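Long-range contacts in mitochondrial edited mRNA stability factor 1 (Trypanosoma brucei, PDB 6NL1), which probably processes the 5' ends of mitochondrial mRNAs through its Nudix-type domain and may also stabilise edited transcripts: residues A[83-88]-A[100-105]; A[222-227]-A[234-239]; A[229-234]-A[284-289]. All blocks are in the same frame, centred on the assembly; numbering follows the deposited sequence.

Contact 1: A[83-88]-A[100-105]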
loop_
_atom_site.group_PDB
_atom_site.type_symbol
_atom_site.label_atom_id
_atom_site.label_comp_id
_atom_site.label_asym_id
_atom_site.label_seq_id
_atom_site.Cartn_x
_atom_site.Cartn_y
_atom_site.Cartn_z
ATOM N N LEU A 83 3.398 26.189 6.188
ATOM C CA LEU A 83 4.196 25.627 7.266
ATOM C C LEU A 83 4.386 26.651 8.371
ATOM O O LEU A 83 4.515 27.845 8.107
ATOM C CB LEU A 83 5.555 25.147 6.754
ATOM C CG LEU A 83 5.527 23.973 5.776
ATOM C CD1 LEU A 83 6.953 23.528 5.454
ATOM C CD2 LEU A 83 4.715 22.820 6.350
ATOM N N GLU A 84 4.396 26.173 9.609
ATOM C CA GLU A 84 4.639 27.032 10.758
ATOM C C GLU A 84 5.904 26.566 11.461
ATOM O O GLU A 84 6.007 25.402 11.866
ATOM C CB GLU A 84 3.442 26.988 11.710
ATOM C CG GLU A 84 2.137 27.425 11.038
ATOM C CD GLU A 84 0.890 26.926 11.754
ATOM O OE1 GLU A 84 0.329 25.892 11.323
ATOM O OE2 GLU A 84 0.463 27.577 12.733
ATOM N N LYS A 85 6.874 27.468 11.585
ATOM C CA LYS A 85 8.126 27.123 12.239
ATOM C C LYS A 85 7.907 26.984 13.737
ATOM O O LYS A 85 7.193 27.775 14.343
ATOM C CB LYS A 85 9.217 28.167 11.967
ATOM C CG LYS A 85 10.604 27.670 12.357
ATOM C CD LYS A 85 11.673 28.746 12.266
ATOM C CE LYS A 85 13.042 28.150 12.591
ATOM N NZ LYS A 85 14.023 29.145 13.120
ATOM N N LEU A 86 8.515 25.960 14.324
ATOM C CA LEU A 86 8.458 25.763 15.759
ATOM C C LEU A 86 9.845 25.989 16.358
ATOM O O LEU A 86 10.861 25.726 15.714
ATOM C CB LEU A 86 7.950 24.355 16.092
ATOM C CG LEU A 86 6.582 23.983 15.519
ATOM C CD1 LEU A 86 6.219 22.566 15.882
ATOM C CD2 LEU A 86 5.503 24.943 16.012
ATOM N N SER A 87 9.875 26.479 17.591
ATOM C CA SER A 87 11.119 26.728 18.306
ATOM C C SER A 87 11.815 25.426 18.642
ATOM O O SER A 87 13.035 25.336 18.581
ATOM C CB SER A 87 10.839 27.481 19.610
ATOM O OG SER A 87 10.440 28.813 19.351
ATOM N N HIS A 88 11.019 24.430 19.023
ATOM C CA HIS A 88 11.519 23.148 19.502
ATOM C C HIS A 88 10.440 22.124 19.225
ATOM O O HIS A 88 9.277 22.477 19.066
ATOM C CB HIS A 88 11.762 23.184 21.018
ATOM C CG HIS A 88 12.638 24.306 21.474
ATOM N ND1 HIS A 88 14.014 24.205 21.527
ATOM C CD2 HIS A 88 12.341 25.553 21.913
ATOM C CE1 HIS A 88 14.523 25.340 21.971
ATOM N NE2 HIS A 88 13.527 26.177 22.212
ATOM N N PHE A 100 15.886 21.774 12.375
ATOM C CA PHE A 100 14.728 22.670 12.327
ATOM C C PHE A 100 13.417 21.891 12.333
ATOM O O PHE A 100 13.336 20.793 11.779
ATOM C CB PHE A 100 14.790 23.582 11.095
ATOM C CG PHE A 100 15.967 24.504 11.096
ATOM C CD1 PHE A 100 15.926 25.700 11.792
ATOM C CD2 PHE A 100 17.132 24.158 10.432
ATOM C CE1 PHE A 100 17.023 26.546 11.809
ATOM C CE2 PHE A 100 18.230 24.995 10.445
ATOM C CZ PHE A 100 18.177 26.193 11.133
ATOM N N VAL A 101 12.395 22.468 12.955
ATOM C CA VAL A 101 11.099 21.821 13.048
ATOM C C VAL A 101 9.994 22.711 12.507
ATOM O O VAL A 101 9.857 23.853 12.915
ATOM C CB VAL A 101 10.742 21.472 14.506
ATOM C CG1 VAL A 101 9.576 20.486 14.527
ATOM C CG2 VAL A 101 11.960 20.901 15.223
ATOM N N TYR A 102 9.202 22.174 11.589
ATOM C CA TYR A 102 8.037 22.881 11.094
ATOM C C TYR A 102 6.786 22.030 11.243
ATOM O O TYR A 102 6.844 20.801 11.273
ATOM C CB TYR A 102 8.209 23.258 9.625
ATOM C CG TYR A 102 9.198 24.373 9.368
ATOM C CD1 TYR A 102 10.569 24.152 9.464
ATOM C CD2 TYR A 102 8.761 25.637 8.998
ATOM C CE1 TYR A 102 11.473 25.162 9.211
ATOM C CE2 TYR A 102 9.652 26.652 8.740
ATOM C CZ TYR A 102 11.008 26.413 8.850
ATOM O OH TYR A 102 11.895 27.429 8.597
ATOM N N LYS A 103 5.648 22.703 11.297
ATOM C CA LYS A 103 4.366 22.053 11.492
ATOM C C LYS A 103 3.425 22.376 10.340
ATOM O O LYS A 103 3.404 23.500 9.827
ATOM C CB LYS A 103 3.761 22.549 12.803
ATOM C CG LYS A 103 2.443 21.959 13.157
ATOM C CD LYS A 103 1.937 22.553 14.461
ATOM C CE LYS A 103 1.542 24.002 14.279
ATOM N NZ LYS A 103 0.620 24.456 15.353
ATOM N N TRP A 104 2.646 21.384 9.933
ATOM C CA TRP A 104 1.616 21.578 8.928
ATOM C C TRP A 104 0.311 21.055 9.513
ATOM O O TRP A 104 0.188 19.855 9.762
ATOM C CB TRP A 104 1.968 20.799 7.667
ATOM C CG TRP A 104 0.923 20.857 6.592
ATOM C CD1 TRP A 104 0.053 21.883 6.340
ATOM C CD2 TRP A 104 0.635 19.841 5.621
ATOM N NE1 TRP A 104 -0.748 21.571 5.273
ATOM C CE2 TRP A 104 -0.413 20.324 4.810
ATOM C CE3 TRP A 104 1.167 18.572 5.360
ATOM C CZ2 TRP A 104 -0.946 19.581 3.747
ATOM C CZ3 TRP A 104 0.637 17.833 4.305
ATOM C CH2 TRP A 104 -0.407 18.343 3.511
ATOM N N GLN A 105 -0.644 21.959 9.744
ATOM C CA GLN A 105 -1.949 21.617 10.322
ATOM C C GLN A 105 -2.954 21.375 9.205
ATOM O O GLN A 105 -3.321 22.299 8.489
ATOM C CB GLN A 105 -2.444 22.734 11.252
ATOM C CG GLN A 105 -3.751 22.397 11.991
ATOM C CD GLN A 105 -3.688 21.045 12.712
ATOM O OE1 GLN A 105 -4.592 20.208 12.595
ATOM N NE2 GLN A 105 -2.618 20.832 13.459
HETATM O O HOH W 1 -0.153 24.744 8.884
HETATM O O HOH W 2 13.005 25.103 14.418
#

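Contact 2: A[222-227]-A[234-239]. With SO4 (sulfate ion), chain B.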
loop_
_atom_site.group_PDB
_atom_site.type_symbol
_atom_site.label_atom_id
_atom_site.label_comp_id
_atom_site.label_asym_id
_atom_site.label_seq_id
_atom_site.Cartn_x
_atom_site.Cartn_y
_atom_site.Cartn_z
ATOM N N ARG A 222 2.457 -11.558 1.038
ATOM C CA ARG A 222 3.487 -10.680 1.552
ATOM C C ARG A 222 3.516 -10.737 3.073
ATOM O O ARG A 222 2.484 -10.606 3.735
ATOM C CB ARG A 222 3.230 -9.243 1.090
ATOM C CG ARG A 222 4.326 -8.232 1.475
ATOM C CD ARG A 222 3.836 -6.807 1.227
ATOM N NE ARG A 222 2.637 -6.528 2.022
ATOM C CZ ARG A 222 1.656 -5.703 1.660
ATOM N NH1 ARG A 222 1.706 -5.052 0.499
ATOM N NH2 ARG A 222 0.612 -5.532 2.461
ATOM N N ILE A 223 4.706 -10.918 3.623
ATOM C CA ILE A 223 4.889 -10.945 5.065
ATOM C C ILE A 223 5.073 -9.509 5.515
ATOM O O ILE A 223 5.959 -8.814 5.035
ATOM C CB ILE A 223 6.114 -11.789 5.435
ATOM C CG1 ILE A 223 5.947 -13.208 4.879
ATOM C CG2 ILE A 223 6.362 -11.778 6.968
ATOM C CD1 ILE A 223 7.217 -14.071 4.969
ATOM N N ASN A 224 4.213 -9.055 6.414
ATOM C CA ASN A 224 4.242 -7.662 6.830
ATOM C C ASN A 224 5.117 -7.448 8.070
ATOM O O ASN A 224 5.389 -8.385 8.810
ATOM C CB ASN A 224 2.813 -7.157 7.027
ATOM C CG ASN A 224 1.995 -7.236 5.742
ATOM O OD1 ASN A 224 2.394 -6.682 4.724
ATOM N ND2 ASN A 224 0.857 -7.946 5.780
ATOM N N ARG A 225 5.579 -6.219 8.267
ATOM C CA ARG A 225 6.465 -5.880 9.383
ATOM C C ARG A 225 5.724 -5.871 10.709
ATOM O O ARG A 225 4.501 -5.723 10.739
ATOM C CB ARG A 225 7.115 -4.520 9.135
ATOM C CG ARG A 225 8.399 -4.602 8.331
ATOM C CD ARG A 225 8.771 -3.259 7.726
ATOM N NE ARG A 225 7.996 -2.980 6.521
ATOM C CZ ARG A 225 8.154 -1.899 5.762
ATOM N NH1 ARG A 225 9.063 -0.985 6.083
ATOM N NH2 ARG A 225 7.402 -1.731 4.681
ATOM N N GLU A 226 6.451 -6.026 11.812
ATOM C CA GLU A 226 5.795 -6.041 13.124
ATOM C C GLU A 226 5.239 -4.662 13.498
ATOM O O GLU A 226 4.239 -4.557 14.207
ATOM C CB GLU A 226 6.711 -6.596 14.224
ATOM C CG GLU A 226 7.684 -5.591 14.820
ATOM C CD GLU A 226 8.331 -6.087 16.113
ATOM O OE1 GLU A 226 7.608 -6.623 16.985
ATOM O OE2 GLU A 226 9.567 -5.941 16.254
ATOM N N LEU A 227 5.885 -3.608 13.006
ATOM C CA LEU A 227 5.372 -2.258 13.186
ATOM C C LEU A 227 4.555 -1.864 11.970
ATOM O O LEU A 227 5.099 -1.412 10.964
ATOM C CB LEU A 227 6.504 -1.252 13.394
ATOM C CG LEU A 227 6.853 -0.954 14.852
ATOM C CD1 LEU A 227 8.193 -0.235 14.953
ATOM C CD2 LEU A 227 5.740 -0.146 15.518
ATOM N N PRO A 234 -0.828 -9.992 9.523
ATOM C CA PRO A 234 0.556 -10.478 9.471
ATOM C C PRO A 234 1.023 -10.853 8.054
ATOM O O PRO A 234 2.182 -10.604 7.709
ATOM C CB PRO A 234 0.524 -11.729 10.357
ATOM C CG PRO A 234 -0.621 -11.515 11.274
ATOM C CD PRO A 234 -1.653 -10.769 10.468
ATOM N N ILE A 235 0.134 -11.443 7.256
ATOM C CA ILE A 235 0.476 -11.892 5.899
ATOM C C ILE A 235 -0.629 -11.485 4.933
ATOM O O ILE A 235 -1.763 -11.897 5.098
ATOM C CB ILE A 235 0.660 -13.430 5.835
ATOM C CG1 ILE A 235 1.646 -13.893 6.907
ATOM C CG2 ILE A 235 1.128 -13.882 4.432
ATOM C CD1 ILE A 235 1.884 -15.405 6.925
ATOM N N SER A 236 -0.297 -10.670 3.935
ATOM C CA SER A 236 -1.297 -10.196 2.968
ATOM C C SER A 236 -1.314 -11.065 1.711
ATOM O O SER A 236 -0.310 -11.156 1.001
ATOM C CB SER A 236 -1.003 -8.743 2.550
ATOM O OG SER A 236 -0.939 -7.865 3.665
ATOM N N LEU A 237 -2.450 -11.703 1.446
ATOM C CA LEU A 237 -2.681 -12.371 0.172
ATOM C C LEU A 237 -3.067 -11.282 -0.815
ATOM O O LEU A 237 -4.007 -10.541 -0.570
ATOM C CB LEU A 237 -3.816 -13.391 0.297
ATOM C CG LEU A 237 -4.289 -14.075 -0.990
ATOM C CD1 LEU A 237 -3.224 -15.040 -1.499
ATOM C CD2 LEU A 237 -5.616 -14.812 -0.747
ATOM N N LYS A 238 -2.342 -11.167 -1.921
ATOM C CA LYS A 238 -2.533 -10.018 -2.791
ATOM C C LYS A 238 -2.311 -10.345 -4.260
ATOM O O LYS A 238 -1.566 -11.254 -4.595
ATOM C CB LYS A 238 -1.582 -8.885 -2.369
ATOM C CG LYS A 238 -0.089 -9.254 -2.497
ATOM C CD LYS A 238 0.855 -8.220 -1.844
ATOM C CE LYS A 238 0.732 -6.811 -2.428
ATOM N NZ LYS A 238 1.019 -6.750 -3.903
ATOM N N LEU A 239 -2.984 -9.591 -5.127
ATOM C CA LEU A 239 -2.568 -9.430 -6.513
ATOM C C LEU A 239 -1.208 -8.704 -6.517
ATOM O O LEU A 239 -0.852 -8.038 -5.546
ATOM C CB LEU A 239 -3.613 -8.609 -7.293
ATOM C CG LEU A 239 -5.063 -9.117 -7.279
ATOM C CD1 LEU A 239 -6.014 -8.209 -8.090
ATOM C CD2 LEU A 239 -5.127 -10.542 -7.800
HETATM S S SO4 B . -5.604 -6.854 -3.400
HETATM O O1 SO4 B . -4.307 -7.254 -3.925
HETATM O O2 SO4 B . -5.371 -5.779 -2.436
HETATM O O3 SO4 B . -6.506 -6.399 -4.452
HETATM O O4 SO4 B . -6.236 -7.995 -2.741
HETATM O O HOH W 3 4.316 -10.697 10.060
#

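Contact 3: A[229-234]-A[284-289]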
loop_
_atom_site.group_PDB
_atom_site.type_symbol
_atom_site.label_atom_id
_atom_site.label_comp_id
_atom_site.label_asym_id
_atom_site.label_seq_id
_atom_site.Cartn_x
_atom_site.Cartn_y
_atom_site.Cartn_z
ATOM N N PRO A 229 0.282 -0.511 10.712
ATOM C CA PRO A 229 -1.044 -0.064 11.148
ATOM C C PRO A 229 -1.956 -1.252 11.460
ATOM O O PRO A 229 -1.793 -2.333 10.900
ATOM C CB PRO A 229 -1.567 0.735 9.943
ATOM C CG PRO A 229 -0.730 0.317 8.799
ATOM C CD PRO A 229 0.616 -0.022 9.364
ATOM N N PRO A 230 -2.912 -1.054 12.368
ATOM C CA PRO A 230 -3.778 -2.139 12.842
ATOM C C PRO A 230 -4.677 -2.771 11.775
ATOM O O PRO A 230 -5.198 -3.851 12.028
ATOM C CB PRO A 230 -4.636 -1.450 13.911
ATOM C CG PRO A 230 -4.614 -0.012 13.540
ATOM C CD PRO A 230 -3.215 0.216 13.044
ATOM N N ASP A 231 -4.856 -2.135 10.617
ATOM C CA ASP A 231 -5.707 -2.711 9.572
ATOM C C ASP A 231 -4.962 -3.707 8.672
ATOM O O ASP A 231 -5.545 -4.310 7.774
ATOM C CB ASP A 231 -6.361 -1.609 8.726
ATOM C CG ASP A 231 -5.341 -0.709 8.035
ATOM O OD1 ASP A 231 -4.372 -0.263 8.686
ATOM O OD2 ASP A 231 -5.520 -0.435 6.835
ATOM N N ILE A 232 -3.668 -3.874 8.910
ATOM C CA ILE A 232 -2.872 -4.772 8.083
ATOM C C ILE A 232 -2.558 -6.067 8.841
ATOM O O ILE A 232 -2.012 -6.034 9.932
ATOM C CB ILE A 232 -1.578 -4.078 7.605
ATOM C CG1 ILE A 232 -1.927 -2.891 6.700
ATOM C CG2 ILE A 232 -0.657 -5.060 6.857
ATOM C CD1 ILE A 232 -0.708 -2.080 6.291
ATOM N N PRO A 233 -2.921 -7.213 8.259
ATOM C CA PRO A 233 -2.690 -8.511 8.904
ATOM C C PRO A 233 -1.211 -8.912 8.827
ATOM O O PRO A 233 -0.429 -8.236 8.154
ATOM C CB PRO A 233 -3.548 -9.462 8.067
ATOM C CG PRO A 233 -3.508 -8.850 6.688
ATOM C CD PRO A 233 -3.529 -7.353 6.922
ATOM N N PRO A 234 -0.828 -9.992 9.523
ATOM C CA PRO A 234 0.556 -10.478 9.471
ATOM C C PRO A 234 1.023 -10.853 8.054
ATOM O O PRO A 234 2.182 -10.604 7.709
ATOM C CB PRO A 234 0.524 -11.729 10.357
ATOM C CG PRO A 234 -0.621 -11.515 11.274
ATOM C CD PRO A 234 -1.653 -10.769 10.468
ATOM N N TYR A 284 -9.011 4.682 10.631
ATOM C CA TYR A 284 -7.946 4.218 9.744
ATOM C C TYR A 284 -7.696 5.269 8.677
ATOM O O TYR A 284 -7.766 4.972 7.481
ATOM C CB TYR A 284 -8.355 2.919 9.063
ATOM C CG TYR A 284 -8.621 1.739 9.975
ATOM C CD1 TYR A 284 -8.073 1.664 11.254
ATOM C CD2 TYR A 284 -9.408 0.675 9.533
ATOM C CE1 TYR A 284 -8.313 0.555 12.070
ATOM C CE2 TYR A 284 -9.646 -0.424 10.328
ATOM C CZ TYR A 284 -9.100 -0.487 11.592
ATOM O OH TYR A 284 -9.367 -1.601 12.373
ATOM N N TYR A 285 -7.405 6.488 9.125
ATOM C CA TYR A 285 -7.358 7.676 8.274
ATOM C C TYR A 285 -6.178 7.667 7.310
ATOM O O TYR A 285 -6.119 8.497 6.399
ATOM C CB TYR A 285 -7.282 8.938 9.144
ATOM C CG TYR A 285 -6.143 8.856 10.136
ATOM C CD1 TYR A 285 -4.837 9.146 9.756
ATOM C CD2 TYR A 285 -6.369 8.442 11.442
ATOM C CE1 TYR A 285 -3.776 9.038 10.671
ATOM C CE2 TYR A 285 -5.336 8.341 12.349
ATOM C CZ TYR A 285 -4.041 8.632 11.965
ATOM O OH TYR A 285 -3.024 8.511 12.897
ATOM N N TRP A 286 -5.237 6.746 7.520
ATOM C CA TRP A 286 -4.073 6.597 6.635
ATOM C C TRP A 286 -4.379 5.830 5.338
ATOM O O TRP A 286 -3.591 5.865 4.392
ATOM C CB TRP A 286 -2.944 5.861 7.376
ATOM C CG TRP A 286 -3.404 4.587 7.993
ATOM C CD1 TRP A 286 -3.494 3.360 7.387
ATOM C CD2 TRP A 286 -3.856 4.403 9.343
ATOM N NE1 TRP A 286 -3.975 2.427 8.277
ATOM C CE2 TRP A 286 -4.203 3.042 9.484
ATOM C CE3 TRP A 286 -3.991 5.259 10.445
ATOM C CZ2 TRP A 286 -4.685 2.521 10.684
ATOM C CZ3 TRP A 286 -4.465 4.741 11.631
ATOM C CH2 TRP A 286 -4.810 3.386 11.744
ATOM N N ARG A 287 -5.496 5.106 5.302
ATOM C CA ARG A 287 -5.768 4.199 4.181
ATOM C C ARG A 287 -5.869 4.961 2.886
ATOM O O ARG A 287 -6.408 6.063 2.857
ATOM C CB ARG A 287 -7.070 3.445 4.394
ATOM C CG ARG A 287 -7.037 2.476 5.550
ATOM C CD ARG A 287 -8.343 1.643 5.562
ATOM N NE ARG A 287 -7.921 0.265 5.604
ATOM C CZ ARG A 287 -8.312 -0.685 4.778
ATOM N NH1 ARG A 287 -9.220 -0.451 3.838
ATOM N NH2 ARG A 287 -7.793 -1.889 4.935
ATOM N N VAL A 288 -5.367 4.373 1.807
ATOM C CA VAL A 288 -5.391 5.066 0.523
ATOM C C VAL A 288 -6.212 4.289 -0.499
ATOM O O VAL A 288 -6.445 3.087 -0.339
ATOM C CB VAL A 288 -3.967 5.267 -0.039
ATOM C CG1 VAL A 288 -3.148 6.156 0.893
ATOM C CG2 VAL A 288 -3.284 3.913 -0.253
ATOM N N PRO A 289 -6.648 4.975 -1.559
ATOM C CA PRO A 289 -7.296 4.269 -2.666
ATOM C C PRO A 289 -6.355 3.247 -3.312
ATOM O O PRO A 289 -5.132 3.406 -3.345
ATOM C CB PRO A 289 -7.620 5.392 -3.661
ATOM C CG PRO A 289 -7.695 6.657 -2.806
ATOM C CD PRO A 289 -6.614 6.436 -1.768
#

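Contact 1: A[83-88]-A[100-105]
Lys85 lies across the ring of Tyr102, the two meeting on the same side of the strand pair. CG of Lys85 stands over one face of the ring, 4.0 Å from the Tyr102 centroid, in a CH-pi contact. With its CG anti to the backbone N (chi1 -166°) and the chain extended beyond, Lys85 runs on past the phenol oxygen until CE comes 3.9 Å from Phe100 CD1. Leu83 extends this patch, its CB against Tyr102 CD2 and its CD2 3.7 Å from Trp104 CB.

Underneath is an antiparallel ladder: Glu84 N to Lys103 O at 2.9 Å and Lys103 N to Glu84 O at 2.8 Å make a hydrogen-bonded pair, and Leu86 N reaches Val101 O. Strand 84-86 is an edge strand, within this chain, of a four-stranded antiparallel sheet, beside 100-107.

On the other side Leu86 CD1 rests on Lys103 CB, while the Glu84 carboxylate passes the aliphatic end of Lys103 without closing a salt bridge, Glu84 OE2 to Lys103 NZ being 4.1 Å. A water joins Glu84 OE1 to Gln105 N. Further out, Tyr102 OH is hydrogen-bonded to Glu180 of helix 180-193, whose Ile183 also touches Tyr102.

Contact 2: A[222-227]-A[234-239]
Arg222 reaches across to Ser236 and Lys238. Arg222 CB starts 3.9 Å from Lys238 CD. The chain is extended as far as CD, then turns about CG-CD (chi3 60°), which swings the guanidinium back beside Asn224 and Ser236. Arg222 NE gives a hydrogen bond to Asn224 OD1 at 2.7 Å, in the plane of that carbonyl though somewhat tilted from the guanidinium plane. Arg222 NH1 meets only carbon across the contact, with Lys238 CE at 3.6 Å, and CD of the same lysine lies over one guanidinium face. Arg222 NH2 ends 3.0 Å from Ser236 OG, a weak and bent bond.

Ser236 OG therefore receives two donors. The stronger is Asn224 ND2, 2.8 Å from Ser236 OG, nearly straight, with the oxygen close to the amide plane. As Asn224 accepts from the arginine through OD1 and donates to the serine through ND2, the rotation of its amide is well defined; ND2 also bonds to Pro233 O.

The backbones form the loop end of a beta hairpin, strand 216-223 pairing antiparallel with strand 235-238 in the mixed sheet of the Nudix domain. Arg222 and Ser236 exchange two N-H...O bonds, and Asn224 N continues the ladder to Pro234 O at 2.9 Å. A water spans Asn224 O and Pro234 O where the chains part.

Lys238 bends at its last two torsions and turns NZ back onto Leu239 O, with Gly241 O and the carboxylate of Glu261 as further partners. Its side chain lies about 4 Å from that of Arg202. A sulfate ion, probably from the crystallisation liquor, accepts from Leu239 N through O1 and is hydrogen-bonded to Tyr292; Arg202 and Tyr292 bind GDP in another structure of this protein.

Contact 3: A[229-234]-A[284-289]
Pro229 and Pro230 pack against the indole of Trp286, making the apolar centre of this contact. CB of Pro229 sits over one face of the indole, displaced toward the rim, with CE2 of Trp286 3.5 Å away. Pro230 meets the six-membered part instead, its CD lying 3.6 Å from Trp286 CZ2. On the opposite face of the indole the CA of Tyr284, from its own segment, lies toward the rim. Pro230 CG also reaches Tyr284 CE1, so the proline lies against both aromatic side chains.

Asp231 carries the contact from carbon to charge. Asp231 CB stands over one face of the Tyr284 ring, 3.9 Å from the ring centroid and off centre, in a CH-pi contact. CG lies between the backbone N and the carbonyl carbon (chi1 60°), and from there the carboxylate parts its two oxygens between two donor residues. Asp231 OD1 takes the indole N-H, with Trp286 NE1 at 2.7 Å; the oxygen is almost in the ring plane, yet the donor approaches from above the carboxylate plane. Asp231 OD2 forms a salt bridge with Arg287 NE at 2.8 Å, met on the anti side and well out of the carboxylate plane, while Arg287 NH2 adds a weak bond. Both arginine donors use OD2, and the carboxylate and guanidinium planes are 69° apart, so this is not a flat, two-pronged pair. Arg287 NH1 turns elsewhere, to Gln279 O.

Each segment is folded into a type I beta turn, Pro229 to Ile232 and Tyr284 to Arg287. The contact thus joins the connection of hairpin 216-223/235-238 to the loop entering strand 290-296, in a Nudix domain whose GDP site includes Val288 and Gln279.

All three contacts are surface contacts, but they belong to different parts of the fold. Contact 1 joins two strands of the four-stranded sheet and lies away from the GDP site, about 21 Å from contact 2 between nearest atoms. Contacts 2 and 3 belong to the Nudix domain, share Pro234 and touch through Asn224 and the 229-234 loop: one pairs the strands of the hairpin, the other packs the connecting loop against the 284-289 loop. Contact 1 rests chiefly on a backbone ladder, contact 2 adds a side-chain hydrogen-bond network to its ladder, and contact 3 relies on side chains alone, with a carboxylate shared between an indole N-H and an arginine beside a proline-aromatic patch.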